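Local coordinates for DNA repair protein RAD7 (Saccharomyces cerevisiae, PDB 5ZB2) that takes part in global genome nucleotide excision repair of nontranscribed DNA within the GGR complex, and interacts with Elc1; this piece carries its leucine-rich repeats, at residues A[100-114]-A[125-139]. Sequence-based numbering, arbitrary orientation.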
# COMPACT_ATOMS: atom_id res chain seq x y z
N PRO A 100 -3.70 1.50 -16.56
CA PRO A 100 -3.77 0.20 -17.24
C PRO A 100 -3.40 0.26 -18.72
O PRO A 100 -3.12 -0.80 -19.30
CB PRO A 100 -5.23 -0.22 -17.05
CG PRO A 100 -5.97 1.07 -16.87
CD PRO A 100 -5.03 1.99 -16.14
N HIS A 101 -3.38 1.43 -19.34
CA HIS A 101 -3.12 1.53 -20.77
C HIS A 101 -1.64 1.56 -21.11
O HIS A 101 -1.29 1.74 -22.28
CB HIS A 101 -3.81 2.77 -21.34
CG HIS A 101 -5.28 2.82 -21.09
ND1 HIS A 101 -6.20 2.21 -21.92
CD2 HIS A 101 -6.00 3.39 -20.09
CE1 HIS A 101 -7.42 2.41 -21.45
NE2 HIS A 101 -7.32 3.12 -20.34
N LEU A 102 -0.76 1.38 -20.13
CA LEU A 102 0.67 1.51 -20.38
C LEU A 102 1.21 0.32 -21.17
O LEU A 102 0.88 -0.83 -20.91
CB LEU A 102 1.44 1.64 -19.06
CG LEU A 102 1.34 2.98 -18.33
CD1 LEU A 102 2.01 2.88 -16.96
CD2 LEU A 102 1.95 4.10 -19.14
N THR A 103 2.04 0.63 -22.16
CA THR A 103 2.79 -0.37 -22.91
C THR A 103 4.30 -0.23 -22.74
O THR A 103 5.01 -1.23 -22.87
CB THR A 103 2.45 -0.29 -24.40
OG1 THR A 103 2.87 0.98 -24.92
CG2 THR A 103 0.96 -0.45 -24.62
N GLU A 104 4.79 0.97 -22.46
CA GLU A 104 6.21 1.22 -22.27
C GLU A 104 6.38 2.06 -21.02
O GLU A 104 5.71 3.08 -20.85
CB GLU A 104 6.80 1.95 -23.48
CG GLU A 104 6.48 1.28 -24.81
CD GLU A 104 7.23 1.90 -25.97
OE1 GLU A 104 7.94 2.91 -25.77
OE2 GLU A 104 7.11 1.36 -27.09
N LEU A 105 7.27 1.61 -20.13
CA LEU A 105 7.50 2.29 -18.86
C LEU A 105 8.99 2.33 -18.58
O LEU A 105 9.67 1.30 -18.66
CB LEU A 105 6.76 1.60 -17.72
CG LEU A 105 6.88 2.25 -16.34
CD1 LEU A 105 6.25 3.63 -16.32
CD2 LEU A 105 6.24 1.36 -15.29
N SER A 106 9.50 3.51 -18.25
CA SER A 106 10.90 3.70 -17.90
C SER A 106 10.96 4.32 -16.51
O SER A 106 10.45 5.43 -16.31
CB SER A 106 11.62 4.58 -18.92
OG SER A 106 12.96 4.81 -18.52
N LEU A 107 11.57 3.60 -15.57
CA LEU A 107 11.71 4.04 -14.18
C LEU A 107 13.20 4.19 -13.89
O LEU A 107 13.90 3.20 -13.64
CB LEU A 107 11.05 3.05 -13.22
CG LEU A 107 9.58 2.74 -13.48
CD1 LEU A 107 9.04 1.68 -12.51
CD2 LEU A 107 8.74 4.01 -13.39
N GLN A 108 13.69 5.42 -13.93
CA GLN A 108 15.11 5.71 -13.73
C GLN A 108 15.34 6.18 -12.30
O GLN A 108 14.61 7.03 -11.79
CB GLN A 108 15.58 6.77 -14.73
CG GLN A 108 15.29 6.45 -16.19
CD GLN A 108 16.08 5.25 -16.70
OE1 GLN A 108 17.31 5.23 -16.66
NE2 GLN A 108 15.37 4.24 -17.20
N MET A 109 16.35 5.60 -11.65
CA MET A 109 16.64 5.89 -10.24
C MET A 109 15.47 5.44 -9.36
O MET A 109 14.92 6.22 -8.58
CB MET A 109 16.96 7.37 -10.04
CG MET A 109 18.06 7.90 -10.96
SD MET A 109 18.46 9.64 -10.70
CE MET A 109 19.17 9.58 -9.06
N CYS A 110 15.10 4.17 -9.50
CA CYS A 110 13.94 3.60 -8.81
C CYS A 110 14.38 2.77 -7.60
O CYS A 110 14.06 1.59 -7.46
CB CYS A 110 13.10 2.77 -9.78
SG CYS A 110 14.02 1.43 -10.64
N GLY A 111 15.11 3.43 -6.69
CA GLY A 111 15.73 2.72 -5.58
C GLY A 111 14.75 2.01 -4.66
O GLY A 111 15.10 1.00 -4.04
N GLN A 112 13.52 2.52 -4.55
CA GLN A 112 12.55 1.96 -3.61
C GLN A 112 11.67 0.88 -4.23
O GLN A 112 10.87 0.27 -3.52
CB GLN A 112 11.67 3.07 -3.03
CG GLN A 112 12.47 4.18 -2.36
CD GLN A 112 11.60 5.14 -1.58
OE1 GLN A 112 10.73 4.72 -0.80
NE2 GLN A 112 11.82 6.44 -1.77
N LEU A 113 11.80 0.63 -5.53
CA LEU A 113 11.04 -0.44 -6.16
C LEU A 113 11.42 -1.78 -5.53
O LEU A 113 12.59 -2.17 -5.57
CB LEU A 113 11.32 -0.45 -7.67
CG LEU A 113 10.37 -1.28 -8.54
CD1 LEU A 113 10.38 -0.77 -9.96
CD2 LEU A 113 10.74 -2.75 -8.52
N ASN A 114 10.44 -2.47 -4.96
CA ASN A 114 10.70 -3.73 -4.26
C ASN A 114 9.93 -4.87 -4.92
O ASN A 114 9.28 -4.70 -5.96
CB ASN A 114 10.35 -3.60 -2.77
CG ASN A 114 8.85 -3.46 -2.50
OD1 ASN A 114 8.02 -3.51 -3.42
ND2 ASN A 114 8.50 -3.28 -1.23
N LEU A 125 -0.42 -4.32 -15.38
CA LEU A 125 -0.30 -3.62 -16.65
C LEU A 125 -0.36 -4.65 -17.78
O LEU A 125 0.69 -5.08 -18.28
CB LEU A 125 0.99 -2.82 -16.71
CG LEU A 125 1.15 -1.74 -15.64
CD1 LEU A 125 2.52 -1.09 -15.75
CD2 LEU A 125 0.05 -0.69 -15.74
N PRO A 126 -1.56 -5.06 -18.20
CA PRO A 126 -1.65 -6.18 -19.15
C PRO A 126 -1.08 -5.88 -20.53
O PRO A 126 -0.73 -6.82 -21.25
CB PRO A 126 -3.16 -6.46 -19.22
CG PRO A 126 -3.79 -5.15 -18.89
CD PRO A 126 -2.88 -4.51 -17.87
N ASN A 127 -0.98 -4.61 -20.91
CA ASN A 127 -0.41 -4.23 -22.20
C ASN A 127 1.08 -3.92 -22.13
O ASN A 127 1.66 -3.53 -23.14
CB ASN A 127 -1.15 -3.00 -22.76
CG ASN A 127 -2.62 -3.25 -22.97
OD1 ASN A 127 -3.02 -4.31 -23.45
ND2 ASN A 127 -3.45 -2.27 -22.63
N LEU A 128 1.70 -4.07 -20.96
CA LEU A 128 3.11 -3.73 -20.83
C LEU A 128 3.97 -4.65 -21.68
O LEU A 128 3.88 -5.87 -21.59
CB LEU A 128 3.54 -3.83 -19.36
CG LEU A 128 4.99 -3.47 -19.05
CD1 LEU A 128 5.29 -2.03 -19.45
CD2 LEU A 128 5.30 -3.70 -17.57
N LYS A 129 4.82 -4.04 -22.52
CA LYS A 129 5.76 -4.79 -23.35
C LYS A 129 7.19 -4.25 -23.26
O LYS A 129 8.10 -4.91 -23.77
CB LYS A 129 5.32 -4.78 -24.82
CG LYS A 129 5.27 -3.39 -25.44
CD LYS A 129 4.69 -3.41 -26.84
CE LYS A 129 4.67 -2.01 -27.44
NZ LYS A 129 4.17 -2.00 -28.84
N SER A 130 7.41 -3.10 -22.63
CA SER A 130 8.73 -2.49 -22.53
C SER A 130 8.93 -1.94 -21.12
O SER A 130 8.12 -1.15 -20.64
CB SER A 130 8.89 -1.37 -23.55
OG SER A 130 10.04 -0.58 -23.28
N LEU A 131 10.03 -2.35 -20.47
CA LEU A 131 10.35 -1.88 -19.13
C LEU A 131 11.83 -1.53 -19.07
O LEU A 131 12.68 -2.36 -19.39
CB LEU A 131 10.01 -2.94 -18.07
CG LEU A 131 10.08 -2.49 -16.61
CD1 LEU A 131 9.09 -1.37 -16.31
CD2 LEU A 131 9.84 -3.66 -15.67
N ASN A 132 12.12 -0.29 -18.64
CA ASN A 132 13.48 0.20 -18.45
C ASN A 132 13.64 0.61 -16.99
O ASN A 132 12.92 1.49 -16.51
CB ASN A 132 13.76 1.38 -19.39
CG ASN A 132 15.22 1.82 -19.36
OD1 ASN A 132 15.91 1.70 -18.35
ND2 ASN A 132 15.69 2.35 -20.49
N LEU A 133 14.57 -0.03 -16.29
CA LEU A 133 14.80 0.21 -14.87
C LEU A 133 16.26 0.55 -14.64
O LEU A 133 17.15 -0.18 -15.08
CB LEU A 133 14.41 -1.00 -14.03
CG LEU A 133 12.99 -1.54 -14.16
CD1 LEU A 133 12.83 -2.81 -13.32
CD2 LEU A 133 11.95 -0.51 -13.76
N ASP A 134 16.50 1.65 -13.92
CA ASP A 134 17.85 2.09 -13.59
C ASP A 134 17.97 2.23 -12.08
O ASP A 134 17.42 3.16 -11.48
CB ASP A 134 18.16 3.42 -14.27
CG ASP A 134 19.55 3.93 -13.95
OD1 ASP A 134 20.37 3.14 -13.42
OD2 ASP A 134 19.84 5.11 -14.23
N GLY A 135 18.68 1.32 -11.46
CA GLY A 135 18.86 1.34 -10.04
C GLY A 135 17.91 0.56 -9.17
O GLY A 135 17.74 0.94 -8.06
N PRO A 136 17.28 -0.51 -9.64
CA PRO A 136 16.39 -1.28 -8.76
C PRO A 136 17.22 -2.21 -7.89
O PRO A 136 17.18 -3.42 -8.08
CB PRO A 136 15.53 -2.07 -9.74
CG PRO A 136 16.37 -2.21 -10.97
CD PRO A 136 17.21 -0.96 -11.04
N PHE A 137 17.97 -1.65 -6.94
CA PHE A 137 18.95 -2.44 -6.20
C PHE A 137 18.32 -3.34 -5.14
O PHE A 137 19.03 -4.16 -4.55
CB PHE A 137 20.00 -1.53 -5.55
CG PHE A 137 19.46 -0.65 -4.44
CD1 PHE A 137 18.94 0.60 -4.72
CD2 PHE A 137 19.52 -1.07 -3.12
CE1 PHE A 137 18.46 1.41 -3.71
CE2 PHE A 137 19.04 -0.26 -2.10
CZ PHE A 137 18.51 0.98 -2.40
N LEU A 138 17.01 -3.22 -4.88
CA LEU A 138 16.39 -4.09 -3.88
C LEU A 138 16.09 -5.49 -4.43
O LEU A 138 16.03 -6.45 -3.66
CB LEU A 138 15.09 -3.46 -3.37
CG LEU A 138 15.18 -2.17 -2.54
CD1 LEU A 138 13.80 -1.61 -2.27
CD2 LEU A 138 15.91 -2.40 -1.23
N ILE A 139 15.91 -5.62 -5.75
CA ILE A 139 15.42 -6.86 -6.33
C ILE A 139 16.54 -7.90 -6.33
O ILE A 139 17.61 -7.68 -6.90
CB ILE A 139 14.90 -6.62 -7.76
CG1 ILE A 139 13.96 -5.41 -7.83
CG2 ILE A 139 14.21 -7.87 -8.29
CD1 ILE A 139 12.67 -5.56 -7.04
O HOH W 1 -0.93 -2.27 -19.54
O HOH W 2 10.68 1.05 -21.36
O HOH W 3 19.28 7.01 -16.32
O HOH W 4 15.08 -1.13 -5.82
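L107 and L133 run alongside each other into the interior, with CD2 of L133 3.7 Å from CB of L107. Two residues earlier on each strand, L105 and L131 repeat the pairing, L131 CD1 set against L105 CB. L113 comes in at about a right angle: its CD1 meets L133 CD2, while its CD2 reaches CD1 of I139 at 3.7 Å. Y92 of helix 89-98, I121 and L118 of helix 115-124 and W144 of helix 141-150 close over this leucine layer. Beyond L133, C110 SG sits against CB of P136, at 3.9 Å.

These rows belong to two successive turns of a leucine-rich-repeat solenoid, whose strands 104-108 and 130-134 run parallel, 2° apart, in one-to-one register. Backbone bonds alternate from L105 N to S130 O through to D134 N to L107 O; where the strands begin, T103 O accepts from both K129 N and S130 N.

On the other face, S106, Q108, N132 and D134 form a polar row. The Q108 chain, bent at chi2 (-67°), brings NE2 to N132 OD1 at 2.8 Å and to S106 OG, also at 2.8 Å. The first partner lies in the plane of the Q108 amide, yet NE2 stands above the carbonyl plane of N132, the two amides being 85° apart. A leucine in place of Q108 would probably leave N132 OD1 and S106 OG without this shared donor. Water 3 links Q108 OE1 (2.7 Å) to D134 OD2, while D134 OD1 is hydrogen-bonded by N162, just past strand 157-161.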